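Side-chain contacts in protein stn1 (Schizosaccharomyces pombe, PDB 3KF6), which is required for telomere maintenance, binds single-stranded telomeric DNA and joins Ten1 in a complex resembling Rpa2-Rpa3: residues W49-G54 against Q137-Y142; I56-I61 against V67-D72; V80-I83 against S89-K92; I95-G100 against F123-D128; K108-R113 against E117-S122. All blocks are in the same frame, centred on the assembly; numbering follows the deposited sequence.

Contact 1: W49-G54 against Q137-Y142; sequences WIQIVG and QKRMRY
R139 reaches out from its helix at about a right angle to the side chains of Q51 and V53, its guanidinium nearly coplanar with the Q51 amide (planes 10° apart) and Q51 OE1 at its edge. R139 NH2 gives a hydrogen bond to Q51 OE1 at 2.9 Å and a weak one to the backbone oxygen Q51 O at 3.0 Å, so the same glutamine is held by side chain and main chain. Q51 can present its oxygen this way because CG stands anti to the backbone N (chi1 -175°) and the chain runs on extended. Strand 49-62 opens the OB-fold barrel, while helix 130-153 follows its last strand, so the arginine ties the C-terminal helix back to the start of the barrel. Over one face of the guanidinium sits V53, whose CG2 lies 3.6 Å from R139 NH2. A water bridges the other nitrogen to the amide: it accepts from R139 NH1 at 2.8 Å and donates to Q51 OE1 at 2.8 Å, giving that buried oxygen two donors. R139 NE bonds to the M21 carbonyl and R139 NH1 to that of A135. Farther round the helix, Q137 and M140 pack against the Ten1 chain.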
# COMPACT_ATOMS: atom_id res chain seq x y z
N TRP A 49 -7.80 14.41 11.34
CA TRP A 49 -7.42 13.04 11.71
C TRP A 49 -7.73 12.07 10.57
O TRP A 49 -8.85 12.02 10.08
CB TRP A 49 -8.13 12.62 12.99
CG TRP A 49 -7.74 13.48 14.15
CD1 TRP A 49 -8.46 14.51 14.70
CD2 TRP A 49 -6.51 13.44 14.88
NE1 TRP A 49 -7.75 15.11 15.72
CE2 TRP A 49 -6.54 14.47 15.84
CE3 TRP A 49 -5.37 12.62 14.80
CZ2 TRP A 49 -5.49 14.70 16.73
CZ3 TRP A 49 -4.31 12.86 15.67
CH2 TRP A 49 -4.38 13.89 16.63
N ILE A 50 -6.71 11.31 10.18
CA ILE A 50 -6.81 10.37 9.06
C ILE A 50 -6.24 8.99 9.37
O ILE A 50 -5.37 8.84 10.23
CB ILE A 50 -6.06 10.94 7.84
CG1 ILE A 50 -6.64 12.30 7.46
CG2 ILE A 50 -6.13 9.98 6.66
CD1 ILE A 50 -5.85 13.02 6.40
N GLN A 51 -6.72 7.98 8.64
CA GLN A 51 -6.23 6.62 8.79
C GLN A 51 -5.82 6.13 7.41
O GLN A 51 -6.55 6.31 6.43
CB GLN A 51 -7.32 5.70 9.34
CG GLN A 51 -6.84 4.29 9.65
CD GLN A 51 -7.99 3.30 9.75
OE1 GLN A 51 -8.65 2.99 8.76
NE2 GLN A 51 -8.24 2.80 10.96
N ILE A 52 -4.64 5.52 7.31
CA ILE A 52 -4.17 4.98 6.05
C ILE A 52 -3.71 3.54 6.26
O ILE A 52 -3.40 3.13 7.38
CB ILE A 52 -3.01 5.83 5.43
CG1 ILE A 52 -1.80 5.88 6.37
CG2 ILE A 52 -3.50 7.24 5.16
CD1 ILE A 52 -0.81 4.77 6.14
N VAL A 53 -3.72 2.76 5.18
CA VAL A 53 -3.31 1.36 5.25
C VAL A 53 -2.48 1.02 4.02
O VAL A 53 -2.91 1.25 2.89
CB VAL A 53 -4.54 0.41 5.27
CG1 VAL A 53 -4.06 -1.03 5.21
CG2 VAL A 53 -5.37 0.63 6.53
N GLY A 54 -1.30 0.44 4.24
CA GLY A 54 -0.45 0.09 3.12
C GLY A 54 0.79 -0.64 3.57
O GLY A 54 0.96 -0.87 4.77
N GLN A 137 -11.90 -1.51 0.61
CA GLN A 137 -13.36 -1.47 0.52
C GLN A 137 -13.91 -0.28 1.32
O GLN A 137 -14.71 0.51 0.81
CB GLN A 137 -13.96 -2.77 1.07
CG GLN A 137 -15.47 -2.80 1.08
CD GLN A 137 -16.02 -4.12 1.57
OE1 GLN A 137 -15.50 -4.71 2.52
NE2 GLN A 137 -17.08 -4.59 0.93
N LYS A 138 -13.46 -0.17 2.56
CA LYS A 138 -13.88 0.91 3.44
C LYS A 138 -13.59 2.29 2.84
O LYS A 138 -14.42 3.20 2.91
CB LYS A 138 -13.18 0.79 4.79
CG LYS A 138 -13.49 1.92 5.76
CD LYS A 138 -12.77 1.75 7.09
CE LYS A 138 -13.26 0.51 7.82
NZ LYS A 138 -12.63 0.37 9.16
N ARG A 139 -12.41 2.44 2.25
CA ARG A 139 -12.02 3.71 1.65
C ARG A 139 -12.81 4.09 0.41
O ARG A 139 -13.13 5.26 0.21
CB ARG A 139 -10.52 3.70 1.37
CG ARG A 139 -9.74 3.89 2.67
CD ARG A 139 -8.29 3.44 2.62
NE ARG A 139 -7.69 3.73 3.92
CZ ARG A 139 -7.98 3.08 5.04
NH1 ARG A 139 -8.86 2.07 5.04
NH2 ARG A 139 -7.45 3.49 6.19
N MET A 140 -13.13 3.12 -0.44
CA MET A 140 -13.89 3.44 -1.63
C MET A 140 -15.32 3.84 -1.25
O MET A 140 -15.89 4.75 -1.84
CB MET A 140 -13.88 2.26 -2.61
CG MET A 140 -12.53 2.06 -3.27
SD MET A 140 -12.50 0.72 -4.50
CE MET A 140 -12.39 -0.70 -3.40
N ARG A 141 -15.87 3.16 -0.25
CA ARG A 141 -17.23 3.47 0.20
C ARG A 141 -17.27 4.85 0.84
O ARG A 141 -18.18 5.64 0.59
CB ARG A 141 -17.70 2.41 1.20
CG ARG A 141 -19.16 2.56 1.61
CD ARG A 141 -19.59 1.49 2.61
NE ARG A 141 -21.01 1.59 2.92
CZ ARG A 141 -21.64 0.81 3.80
NH1 ARG A 141 -20.97 -0.13 4.46
NH2 ARG A 141 -22.93 0.98 4.02
N TYR A 142 -16.27 5.15 1.67
CA TYR A 142 -16.20 6.43 2.35
C TYR A 142 -16.08 7.57 1.34
O TYR A 142 -16.79 8.58 1.43
CB TYR A 142 -15.01 6.45 3.31
CG TYR A 142 -15.01 7.62 4.27
CD1 TYR A 142 -14.14 8.70 4.08
CD2 TYR A 142 -15.87 7.65 5.36
CE1 TYR A 142 -14.13 9.78 4.97
CE2 TYR A 142 -15.87 8.72 6.25
CZ TYR A 142 -15.00 9.78 6.05
OH TYR A 142 -15.00 10.83 6.93
O HOH W 1 -9.38 0.64 7.43

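Contact 2: I56-I61 against V67-D72; sequences IAAIDI and VLTVDD
This is the first hairpin of the OB barrel, strand 49-62 folding back on strand 65-71, and it carries a classic beta bulge in which A57 and A58 both face T69. The carbonyl T69 O takes a hydrogen bond of 2.7 Å from A57 N and a weak one of 3.5 Å from A58 N; T69 N returns a bond to A58 O. Beyond the bulge the ladder is regular, with D60 and V67 exchanging a pair of backbone bonds. On the face of I56, I59, L68 and V70, the leucine's two methyls part company: L68 CD1 meets I56 CD1 at 3.9 Å, whereas L68 CD2 is pressed to 3.3 Å from I59 CG1, tighter than usual for two carbons. L68 CG lies anti to its carbonyl carbon (chi1 -69°), which brings CD2 alongside I59. On the face of A58, D60, V67 and T69 a water sits 2.6 Å from D60 OD2 and 2.7 Å from T69 OG1, also bonding to V67 O. At the far end D71 bonds to S6 and A7 of the Ten1 chain. L68 leans on F82 of strand 77-83, which flanks strand 65-71, while I56 packs on V103 of strand 102-110.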
# COMPACT_ATOMS: atom_id res chain seq x y z
N ILE A 56 5.01 -1.13 3.98
CA ILE A 56 6.17 -0.28 4.22
C ILE A 56 7.17 -0.38 3.08
O ILE A 56 7.72 -1.45 2.80
CB ILE A 56 6.86 -0.68 5.54
CG1 ILE A 56 5.91 -0.42 6.71
CG2 ILE A 56 8.15 0.14 5.73
CD1 ILE A 56 6.40 -0.99 8.02
N ALA A 57 7.41 0.75 2.43
CA ALA A 57 8.33 0.80 1.31
C ALA A 57 9.73 1.17 1.78
O ALA A 57 10.72 0.80 1.15
CB ALA A 57 7.86 1.82 0.28
N ALA A 58 9.81 1.89 2.89
CA ALA A 58 11.11 2.30 3.40
C ALA A 58 11.05 2.76 4.84
O ALA A 58 10.00 3.13 5.36
CB ALA A 58 11.67 3.40 2.52
N ILE A 59 12.21 2.74 5.49
CA ILE A 59 12.33 3.18 6.86
C ILE A 59 13.55 4.10 6.92
O ILE A 59 14.64 3.73 6.50
CB ILE A 59 12.54 2.00 7.82
CG1 ILE A 59 11.37 1.02 7.69
CG2 ILE A 59 12.66 2.50 9.26
CD1 ILE A 59 11.56 -0.28 8.45
N ASP A 60 13.34 5.31 7.43
CA ASP A 60 14.42 6.28 7.56
C ASP A 60 14.49 6.75 9.00
O ASP A 60 13.48 7.01 9.63
CB ASP A 60 14.18 7.47 6.64
CG ASP A 60 14.35 7.12 5.18
OD1 ASP A 60 15.51 6.93 4.75
OD2 ASP A 60 13.33 7.04 4.46
N ILE A 61 15.71 6.84 9.52
CA ILE A 61 15.89 7.28 10.89
C ILE A 61 16.39 8.71 10.90
O ILE A 61 17.32 9.07 10.17
CB ILE A 61 16.91 6.38 11.64
CG1 ILE A 61 16.35 4.96 11.78
CG2 ILE A 61 17.19 6.95 13.02
CD1 ILE A 61 16.25 4.19 10.48
N VAL A 67 10.76 7.56 10.41
CA VAL A 67 9.80 7.79 9.33
C VAL A 67 9.60 6.56 8.47
O VAL A 67 10.55 6.00 7.92
CB VAL A 67 10.27 8.95 8.42
CG1 VAL A 67 9.23 9.22 7.33
CG2 VAL A 67 10.50 10.21 9.25
N LEU A 68 8.34 6.13 8.36
CA LEU A 68 8.00 4.98 7.54
C LEU A 68 7.32 5.47 6.27
O LEU A 68 6.35 6.22 6.34
CB LEU A 68 7.03 4.05 8.28
CG LEU A 68 7.52 3.26 9.50
CD1 LEU A 68 6.40 2.37 10.00
CD2 LEU A 68 8.73 2.43 9.11
N THR A 69 7.84 5.08 5.11
CA THR A 69 7.21 5.47 3.86
C THR A 69 6.24 4.33 3.55
O THR A 69 6.65 3.17 3.47
CB THR A 69 8.23 5.62 2.72
OG1 THR A 69 9.14 6.68 3.03
CG2 THR A 69 7.51 5.96 1.41
N VAL A 70 4.96 4.67 3.38
CA VAL A 70 3.93 3.67 3.13
C VAL A 70 3.31 3.82 1.74
O VAL A 70 3.07 4.93 1.28
CB VAL A 70 2.82 3.78 4.20
CG1 VAL A 70 1.73 2.73 3.96
CG2 VAL A 70 3.44 3.60 5.59
N ASP A 71 3.05 2.68 1.10
CA ASP A 71 2.46 2.66 -0.24
C ASP A 71 1.15 1.87 -0.21
O ASP A 71 1.14 0.72 0.21
CB ASP A 71 3.43 1.99 -1.22
CG ASP A 71 2.93 1.99 -2.65
OD1 ASP A 71 1.97 2.73 -2.94
OD2 ASP A 71 3.50 1.26 -3.49
N ASP A 72 0.06 2.50 -0.64
CA ASP A 72 -1.22 1.79 -0.69
C ASP A 72 -1.65 1.57 -2.15
O ASP A 72 -2.80 1.25 -2.43
CB ASP A 72 -2.30 2.56 0.08
CG ASP A 72 -2.62 3.90 -0.53
OD1 ASP A 72 -1.95 4.28 -1.52
OD2 ASP A 72 -3.55 4.58 -0.03
O HOH W 2 10.86 6.38 5.07

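Contact 3: V80-I83 against S89-K92; sequences VVFI and SMSK
M90 sends CG out anti to its backbone nitrogen (chi1 177°), runs straight through the next bond and then bends at the sulfur (chi3 67°), which folds the methyl back along the rim of the F82 ring. F82 meets it with CG anti to its own carbonyl carbon, a torsion that swings the ring off the strand toward helix 88-94. The two side chains cross at about a right angle, and the methionine keeps to the edge of the ring: M90 CG lies 3.8 Å from F82 CE2, near the ring plane, and M90 CE is 3.9 Å from F82 CD2. The sulfur stays at the edge as well, with M90 SD 5.2 Å from the F82 ring centroid and 82° off the ring normal, a Met-aromatic contact of the edge type. S91 adds a looser touch, its OG 4.0 Å from F82 CB, but this hydroxyl is hydrogen-bonded to the D87 carbonyl, just before the helix. Replacing M90 with an alanine would probably open a gap along this edge and let the phenylalanine ring shift. The helix follows strand 77-83 in the chain, the place where OB folds carry the helix between their third and fourth strands. F82 also meets F123 of strand 122-126 edge-to-face, and L68 of the neighbouring strand 65-71 packs against its ring too.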
# COMPACT_ATOMS: atom_id res chain seq x y z
N VAL A 80 5.22 8.66 7.01
CA VAL A 80 4.54 8.57 8.30
C VAL A 80 5.59 8.80 9.39
O VAL A 80 6.53 8.03 9.53
CB VAL A 80 3.89 7.18 8.49
CG1 VAL A 80 3.23 7.07 9.86
CG2 VAL A 80 2.87 6.95 7.39
N VAL A 81 5.40 9.88 10.15
CA VAL A 81 6.34 10.28 11.18
C VAL A 81 6.01 9.83 12.60
O VAL A 81 4.90 10.05 13.09
CB VAL A 81 6.48 11.81 11.19
CG1 VAL A 81 7.50 12.24 12.23
CG2 VAL A 81 6.86 12.30 9.81
N PHE A 82 6.99 9.22 13.25
CA PHE A 82 6.87 8.78 14.63
C PHE A 82 7.81 9.61 15.50
O PHE A 82 9.02 9.40 15.49
CB PHE A 82 7.24 7.30 14.77
CG PHE A 82 6.27 6.37 14.11
CD1 PHE A 82 6.36 6.11 12.75
CD2 PHE A 82 5.24 5.79 14.85
CE1 PHE A 82 5.42 5.29 12.12
CE2 PHE A 82 4.31 4.97 14.23
CZ PHE A 82 4.40 4.72 12.87
N ILE A 83 7.25 10.58 16.23
CA ILE A 83 8.07 11.42 17.11
C ILE A 83 8.42 10.59 18.34
O ILE A 83 7.58 10.36 19.21
CB ILE A 83 7.30 12.68 17.54
CG1 ILE A 83 6.88 13.48 16.31
CG2 ILE A 83 8.19 13.55 18.44
CD1 ILE A 83 5.92 14.60 16.60
N SER A 89 7.38 3.77 23.17
CA SER A 89 6.87 2.43 22.90
C SER A 89 6.49 2.23 21.44
O SER A 89 7.01 1.35 20.76
CB SER A 89 5.66 2.14 23.79
OG SER A 89 5.14 0.85 23.55
N MET A 90 5.56 3.05 20.96
CA MET A 90 5.11 2.95 19.58
C MET A 90 6.25 3.16 18.59
O MET A 90 6.32 2.48 17.57
CB MET A 90 3.99 3.97 19.30
CG MET A 90 3.52 3.97 17.85
SD MET A 90 2.14 5.09 17.55
CE MET A 90 2.94 6.70 17.82
N SER A 91 7.14 4.10 18.90
CA SER A 91 8.26 4.39 18.03
C SER A 91 9.16 3.16 17.90
O SER A 91 9.69 2.87 16.82
CB SER A 91 9.07 5.57 18.57
OG SER A 91 8.29 6.75 18.59
N LYS A 92 9.34 2.44 19.00
CA LYS A 92 10.17 1.25 18.98
C LYS A 92 9.54 0.18 18.09
O LYS A 92 10.22 -0.46 17.30
CB LYS A 92 10.35 0.71 20.40
CG LYS A 92 11.29 -0.48 20.47
CD LYS A 92 11.54 -0.89 21.91
CE LYS A 92 12.57 -2.00 21.96
NZ LYS A 92 12.94 -2.30 23.37

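Contact 4: I95-G100 against F123-D128; sequences ISMSPG and FEELRD
M97 is the one residue of its loop that really digs in, wedged between F123 and E125. With bends at chi2 and at chi3, the latter an unusual 98°, its chain curls back over the strand. M97 CG comes to 4.2 Å from F123 CE2, the two side chains running antiparallel past one another. The sulfur then turns to the glutamate's aliphatic part, with M97 SD 4.0 Å from E125 CB, and the methyl goes on to the carboxylate, where M97 CE stands 3.7 Å from E125 OE1. Nothing polar links the two segments; the hold is van der Waals contact alone. In the OB fold this loop leads from helix 88-94 into strand 102-110, and strand 122-126, the last of the barrel, carries the aromatic ring that M97 touches. The inner side is the compact one: F123 is buried, packs on V103 and V105 of strand 102-110, and takes a cation-pi contact from R93, while M97 also leans on I56. Toward solvent the packing is looser. There E125 extends from its strand and forms a salt bridge to the exposed R127, R127 NH1 to E125 OE1 3.0 Å. The arginine meets it in its own guanidinium plane, but reaches the oxygen from above the carboxylate, 46° out of that plane. At the far end of the loop, P99 O is hydrogen-bonded to R84 of the Ten1 chain.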
# COMPACT_ATOMS: atom_id res chain seq x y z
N ILE A 95 10.14 0.94 14.23
CA ILE A 95 11.39 0.54 13.58
C ILE A 95 11.66 -0.95 13.72
O ILE A 95 12.70 -1.44 13.27
CB ILE A 95 12.61 1.34 14.10
CG1 ILE A 95 12.61 1.38 15.63
CG2 ILE A 95 12.61 2.73 13.49
CD1 ILE A 95 13.84 2.05 16.21
N SER A 96 10.74 -1.68 14.35
CA SER A 96 10.89 -3.12 14.49
C SER A 96 10.26 -3.74 13.24
O SER A 96 10.38 -4.93 12.98
CB SER A 96 10.18 -3.63 15.75
OG SER A 96 8.77 -3.70 15.57
N MET A 97 9.58 -2.89 12.47
CA MET A 97 8.92 -3.32 11.23
C MET A 97 9.95 -3.54 10.12
O MET A 97 11.08 -3.06 10.20
CB MET A 97 7.91 -2.26 10.78
CG MET A 97 6.72 -2.07 11.71
SD MET A 97 5.55 -3.45 11.70
CE MET A 97 6.06 -4.35 13.16
N SER A 98 9.55 -4.26 9.08
CA SER A 98 10.43 -4.52 7.95
C SER A 98 9.70 -4.11 6.67
O SER A 98 8.47 -4.13 6.63
CB SER A 98 10.76 -6.02 7.86
OG SER A 98 11.37 -6.49 9.04
N PRO A 99 10.46 -3.73 5.63
CA PRO A 99 9.81 -3.34 4.38
C PRO A 99 8.94 -4.51 3.91
O PRO A 99 9.37 -5.67 3.97
CB PRO A 99 11.00 -3.10 3.44
CG PRO A 99 12.05 -2.59 4.38
CD PRO A 99 11.91 -3.54 5.56
N GLY A 100 7.73 -4.20 3.47
CA GLY A 100 6.83 -5.26 3.03
C GLY A 100 5.73 -5.49 4.05
O GLY A 100 4.66 -6.00 3.72
N PHE A 123 -0.65 2.90 15.58
CA PHE A 123 -0.62 2.04 14.41
C PHE A 123 -0.62 0.58 14.84
O PHE A 123 -0.32 0.25 15.99
CB PHE A 123 0.61 2.31 13.53
CG PHE A 123 1.83 1.50 13.90
CD1 PHE A 123 2.63 1.87 14.98
CD2 PHE A 123 2.19 0.38 13.15
CE1 PHE A 123 3.77 1.13 15.31
CE2 PHE A 123 3.32 -0.37 13.47
CZ PHE A 123 4.12 0.01 14.56
N GLU A 124 -0.96 -0.28 13.91
CA GLU A 124 -0.97 -1.70 14.18
C GLU A 124 -0.52 -2.39 12.92
O GLU A 124 -0.84 -1.94 11.81
CB GLU A 124 -2.38 -2.17 14.55
CG GLU A 124 -3.39 -2.04 13.43
CD GLU A 124 -4.76 -2.58 13.81
OE1 GLU A 124 -4.84 -3.74 14.26
OE2 GLU A 124 -5.76 -1.84 13.66
N GLU A 125 0.24 -3.46 13.06
CA GLU A 125 0.67 -4.21 11.90
C GLU A 125 -0.50 -5.11 11.52
O GLU A 125 -1.15 -5.70 12.39
CB GLU A 125 1.91 -5.05 12.21
CG GLU A 125 2.23 -6.04 11.11
CD GLU A 125 3.46 -6.87 11.39
OE1 GLU A 125 3.72 -7.17 12.58
OE2 GLU A 125 4.15 -7.24 10.42
N LEU A 126 -0.79 -5.20 10.23
CA LEU A 126 -1.87 -6.05 9.75
C LEU A 126 -1.23 -7.29 9.15
O LEU A 126 -0.57 -7.22 8.12
CB LEU A 126 -2.72 -5.33 8.70
CG LEU A 126 -3.36 -4.01 9.15
CD1 LEU A 126 -4.16 -3.41 8.00
CD2 LEU A 126 -4.26 -4.26 10.35
N ARG A 127 -1.43 -8.44 9.80
CA ARG A 127 -0.83 -9.67 9.33
C ARG A 127 -1.83 -10.63 8.70
O ARG A 127 -1.45 -11.71 8.25
CB ARG A 127 -0.06 -10.35 10.47
CG ARG A 127 1.09 -9.49 11.00
CD ARG A 127 1.92 -10.25 12.01
NE ARG A 127 1.15 -10.55 13.21
CZ ARG A 127 1.07 -9.77 14.28
NH1 ARG A 127 1.74 -8.62 14.31
NH2 ARG A 127 0.33 -10.13 15.31
N ASP A 128 -3.09 -10.25 8.67
CA ASP A 128 -4.13 -11.06 8.05
C ASP A 128 -4.21 -10.54 6.62
O ASP A 128 -4.53 -9.37 6.41
CB ASP A 128 -5.47 -10.86 8.75
CG ASP A 128 -6.58 -11.72 8.16
OD1 ASP A 128 -6.58 -11.94 6.94
OD2 ASP A 128 -7.46 -12.15 8.93

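Contact 5: K108-R113 against E117-S122; sequences KINSFR and ELIAQS
The amide of N110 and the carboxylate of E117 run alongside each other, their planes 43° apart. A short but weak hydrogen bond joins them, N110 ND2 to E117 OE2 at 2.7 Å, whose angle at the hydrogen is only 125°. E117 CG sits between its backbone N and carbonyl carbon (chi1 47°), and the chain then extends to bring OE2 to the amide. In the turn, F112 sets CE1 over the centre of one face of the R113 guanidinium, and R113 NH2 lies at the edge of the F112 ring. With an alanine in place of E117, the N110 amide would probably lose its carboxylate mate and be freer to turn. The residues belong to an antiparallel hairpin of the OB barrel, strand 102-110 with strand 117-120, in which N110 pairs with E117 and K108 with I119 through two backbone bonds each. I119 lays CG1 3.8 Å from N110 CB. I119 O takes K108 N at 3.1 Å and also a water bonded to K108 NZ at 2.8 Å, so the lysine's tail returns to the carbonyl its backbone already holds. On the opposite face L118 tucks CD1 to 3.5 Å from K108 O and packs against I52 and V105.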
# COMPACT_ATOMS: atom_id res chain seq x y z
N LYS A 108 -2.49 12.59 12.41
CA LYS A 108 -2.94 13.89 11.94
C LYS A 108 -2.05 14.35 10.80
O LYS A 108 -0.86 14.05 10.76
CB LYS A 108 -2.92 14.92 13.07
CG LYS A 108 -1.60 15.03 13.81
CD LYS A 108 -1.63 16.19 14.80
CE LYS A 108 -0.42 16.18 15.73
NZ LYS A 108 -0.46 15.04 16.69
N ILE A 109 -2.64 15.07 9.86
CA ILE A 109 -1.90 15.58 8.73
C ILE A 109 -1.03 16.76 9.16
O ILE A 109 -1.42 17.55 10.01
CB ILE A 109 -2.85 16.04 7.61
CG1 ILE A 109 -4.07 16.74 8.22
CG2 ILE A 109 -3.25 14.85 6.76
CD1 ILE A 109 -5.09 17.22 7.20
N ASN A 110 0.15 16.84 8.56
CA ASN A 110 1.09 17.91 8.84
C ASN A 110 1.49 18.54 7.51
O ASN A 110 1.99 17.85 6.63
CB ASN A 110 2.33 17.35 9.54
CG ASN A 110 3.35 18.41 9.88
OD1 ASN A 110 3.05 19.37 10.60
ND2 ASN A 110 4.56 18.26 9.36
N SER A 111 1.26 19.84 7.38
CA SER A 111 1.57 20.54 6.13
C SER A 111 2.65 21.61 6.24
O SER A 111 2.61 22.61 5.53
CB SER A 111 0.30 21.18 5.57
OG SER A 111 -0.25 22.11 6.49
N PHE A 112 3.63 21.39 7.12
CA PHE A 112 4.71 22.34 7.30
C PHE A 112 5.51 22.50 6.00
O PHE A 112 5.84 23.62 5.60
CB PHE A 112 5.63 21.88 8.44
CG PHE A 112 6.76 22.82 8.75
CD1 PHE A 112 8.05 22.56 8.29
CD2 PHE A 112 6.53 23.98 9.49
CE1 PHE A 112 9.10 23.43 8.58
CE2 PHE A 112 7.58 24.86 9.77
CZ PHE A 112 8.86 24.58 9.32
N ARG A 113 5.81 21.38 5.35
CA ARG A 113 6.56 21.40 4.09
C ARG A 113 5.61 21.27 2.90
O ARG A 113 4.42 20.98 3.08
CB ARG A 113 7.57 20.25 4.06
CG ARG A 113 8.67 20.34 5.11
CD ARG A 113 9.44 21.64 4.99
NE ARG A 113 10.50 21.76 5.98
CZ ARG A 113 11.26 22.84 6.14
NH1 ARG A 113 11.07 23.90 5.38
NH2 ARG A 113 12.20 22.85 7.07
N GLU A 117 2.66 15.17 5.28
CA GLU A 117 3.13 13.96 5.95
C GLU A 117 2.12 13.63 7.03
O GLU A 117 1.26 14.44 7.36
CB GLU A 117 4.52 14.17 6.56
CG GLU A 117 4.67 15.46 7.35
CD GLU A 117 6.01 15.57 8.05
OE1 GLU A 117 7.04 15.26 7.41
OE2 GLU A 117 6.04 15.97 9.23
N LEU A 118 2.21 12.42 7.58
CA LEU A 118 1.28 12.01 8.61
C LEU A 118 2.01 11.79 9.92
O LEU A 118 2.96 11.01 9.98
CB LEU A 118 0.58 10.71 8.18
CG LEU A 118 -0.47 10.11 9.11
CD1 LEU A 118 -1.68 11.01 9.19
CD2 LEU A 118 -0.87 8.73 8.59
N ILE A 119 1.59 12.49 10.97
CA ILE A 119 2.22 12.32 12.28
C ILE A 119 1.39 11.23 12.96
O ILE A 119 0.23 11.44 13.29
CB ILE A 119 2.16 13.61 13.12
CG1 ILE A 119 2.75 14.78 12.34
CG2 ILE A 119 2.89 13.38 14.45
CD1 ILE A 119 4.19 14.60 11.91
N ALA A 120 2.01 10.07 13.16
CA ALA A 120 1.32 8.94 13.75
C ALA A 120 0.94 9.09 15.22
O ALA A 120 1.74 9.58 16.02
CB ALA A 120 2.17 7.68 13.58
N GLN A 121 -0.28 8.68 15.54
CA GLN A 121 -0.76 8.72 16.92
C GLN A 121 -0.81 7.28 17.40
O GLN A 121 -0.60 6.99 18.58
CB GLN A 121 -2.15 9.35 17.01
CG GLN A 121 -2.73 9.28 18.41
CD GLN A 121 -4.00 10.09 18.58
OE1 GLN A 121 -3.96 11.32 18.62
NE2 GLN A 121 -5.13 9.41 18.65
N SER A 122 -1.08 6.37 16.47
CA SER A 122 -1.12 4.94 16.78
C SER A 122 -1.10 4.15 15.49
O SER A 122 -1.45 4.66 14.43
CB SER A 122 -2.39 4.59 17.58
OG SER A 122 -3.55 4.69 16.78
O HOH W 3 -0.39 12.45 15.76

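Contacts 2 and 5 are hairpins of one OB barrel; contact 3 sets a helix against one of its strands, contact 1 fastens the C-terminal helix to it, and contact 4 sits where a loop meets its last strand. Contacts 2 and 4 lie closest, their centres about 10 Å apart, and join where I56 O faces G100 N at 2.8 Å. Contact 3 meets contact 5 through V81 N and L118 O, 2.7 Å apart, which links the third barrel strand to the fifth. M90 and F82 of contact 3 both touch F123 of contact 4. The widest separation, about 21 Å between centres, is that of contacts 1 and 3. The touching residues of contacts 2 to 5 lie in the DNA-binding OB region; Ten1 reaches contacts 1, 2 and 4.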